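PDB 3BJA: transcriptional regulator, MarR family, putative from Bacillus cereus, which probably binds DNA as a dimeric transcription factor of the MarR family, with a winged helix-turn-helix domain in each subunit. Local coordinates for residues R70-R73 with V77-E80. Sequence-based numbering, arbitrary orientation.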
loop_
_atom_site.group_PDB
_atom_site.type_symbol
_atom_site.label_atom_id
_atom_site.label_comp_id
_atom_site.label_asym_id
_atom_site.label_seq_id
_atom_site.Cartn_x
_atom_site.Cartn_y
_atom_site.Cartn_z
ATOM N N ARG A 70 -10.677 -11.518 13.083
ATOM C CA ARG A 70 -9.660 -12.556 12.928
ATOM C C ARG A 70 -8.617 -12.400 14.040
ATOM O O ARG A 70 -8.261 -13.375 14.699
ATOM C CB ARG A 70 -9.015 -12.432 11.534
ATOM C CG ARG A 70 -8.019 -13.502 11.105
ATOM C CD ARG A 70 -8.613 -14.863 11.237
ATOM N NE ARG A 70 -8.046 -15.857 10.317
ATOM C CZ ARG A 70 -8.653 -16.390 9.239
ATOM N NH1 ARG A 70 -9.914 -16.077 8.875
ATOM N NH2 ARG A 70 -7.987 -17.292 8.507
HETATM N N MSE A 71 -8.159 -11.164 14.259
HETATM C CA MSE A 71 -7.229 -10.842 15.357
HETATM C C MSE A 71 -7.879 -11.051 16.737
HETATM O O MSE A 71 -7.182 -11.317 17.708
HETATM C CB MSE A 71 -6.693 -9.397 15.237
HETATM C CG MSE A 71 -5.834 -9.152 14.007
HETATM SE SE MSE A 71 -5.075 -7.323 13.911
HETATM C CE MSE A 71 -3.584 -7.482 15.187
ATOM N N LYS A 72 -9.203 -10.906 16.814
ATOM C CA LYS A 72 -9.944 -11.112 18.054
ATOM C C LYS A 72 -9.935 -12.602 18.450
ATOM O O LYS A 72 -9.631 -12.915 19.607
ATOM C CB LYS A 72 -11.383 -10.565 17.955
ATOM C CG LYS A 72 -12.070 -10.355 19.306
ATOM C CD LYS A 72 -13.555 -10.057 19.139
ATOM C CE LYS A 72 -14.252 -9.750 20.473
ATOM N NZ LYS A 72 -14.043 -10.795 21.477
ATOM N N ARG A 73 -10.241 -13.496 17.493
ATOM C CA ARG A 73 -10.258 -14.954 17.745
ATOM C C ARG A 73 -8.812 -15.458 17.981
ATOM O O ARG A 73 -8.601 -16.317 18.843
ATOM C CB ARG A 73 -10.987 -15.766 16.632
ATOM C CG ARG A 73 -10.089 -16.239 15.481
ATOM C CD ARG A 73 -10.747 -17.020 14.344
ATOM N NE ARG A 73 -9.876 -17.774 13.390
ATOM C CZ ARG A 73 -8.546 -17.674 13.142
ATOM N NH1 ARG A 73 -7.719 -16.792 13.712
ATOM N NH2 ARG A 73 -8.000 -18.491 12.223
ATOM N N VAL A 77 -6.119 -8.950 19.913
ATOM C CA VAL A 77 -6.937 -7.778 20.296
ATOM C C VAL A 77 -8.268 -8.179 20.924
ATOM O O VAL A 77 -8.741 -9.302 20.735
ATOM C CB VAL A 77 -7.246 -6.854 19.082
ATOM C CG1 VAL A 77 -5.956 -6.445 18.367
ATOM C CG2 VAL A 77 -8.225 -7.517 18.097
HETATM N N MSE A 78 -8.854 -7.232 21.663
HETATM C CA MSE A 78 -10.160 -7.378 22.326
HETATM C C MSE A 78 -11.032 -6.164 21.987
HETATM O O MSE A 78 -10.561 -5.026 22.064
HETATM C CB MSE A 78 -9.969 -7.471 23.836
HETATM C CG MSE A 78 -11.243 -7.635 24.655
HETATM SE SE MSE A 78 -12.364 -9.117 24.056
HETATM C CE MSE A 78 -11.169 -10.625 24.480
ATOM N N THR A 79 -12.285 -6.420 21.607
ATOM C CA THR A 79 -13.255 -5.376 21.249
ATOM C C THR A 79 -14.452 -5.380 22.214
ATOM O O THR A 79 -14.870 -6.439 22.715
ATOM C CB THR A 79 -13.732 -5.492 19.773
ATOM O OG1 THR A 79 -14.528 -6.664 19.586
ATOM C CG2 THR A 79 -12.526 -5.523 18.807
ATOM N N GLU A 80 -14.985 -4.182 22.458
ATOM C CA GLU A 80 -16.127 -3.977 23.349
ATOM C C GLU A 80 -16.910 -2.711 22.973
ATOM O O GLU A 80 -16.324 -1.739 22.489
ATOM C CB GLU A 80 -15.643 -3.895 24.806
ATOM C CG GLU A 80 -14.738 -2.682 25.126
ATOM C CD GLU A 80 -14.132 -2.692 26.539
ATOM O OE1 GLU A 80 -14.195 -3.723 27.262
ATOM O OE2 GLU A 80 -13.566 -1.639 26.913
#
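M71 and V77 join the last turn of helix 64-73 to the first residue of strand 77-81, a small example of how a chain that turns back on itself ties a helix end to the strand that follows it. The hydrogen bond of the link is backbone to backbone. V77 N reaches M71 O at 3.4 Å, a weak hydrogen bond by length but nearly straight, with 173° at the hydrogen. One residue further along the helix, K72 CA lies 3.5 Å from V77 O in a CH...O contact of similar straightness, so V77 meets the helix through both its N-H and its carbonyl.

Apolar contact runs beside this backbone pair. CG2 of V77, held between its own backbone N and carbonyl carbon, comes to 3.7 Å from M71 CB, while the other branch, CG1 of V77, approaches M71 CE at 4.1 Å. M71 also packs on Q35, V38 and I39 of helix 33-44, and V77 on L42, which places both residues in the domain interior.

On the partly exposed side, K72 reaches along the strand. Its CG stands opposite the backbone N (chi1 -162°) and the chain stays extended as far as CE; K72 CE lies 3.2 Å from T79 OG1, a contact of a methylene with the hydroxyl oxygen. A final bend at chi4 leaves K72 NZ 3.5 Å from M78 SE; the M78 side chain starts away from the helix and bends at chi2 and chi3, bringing its selenium to the end of K72. Beyond the contact, M78 pairs through its backbone with Y92 of strand 89-93.

Helix 64-73, the probable DNA-recognition helix, is thus joined through a short turn to the first strand of the beta hairpin that forms the wing in the winged helix-turn-helix fold of MarR regulators.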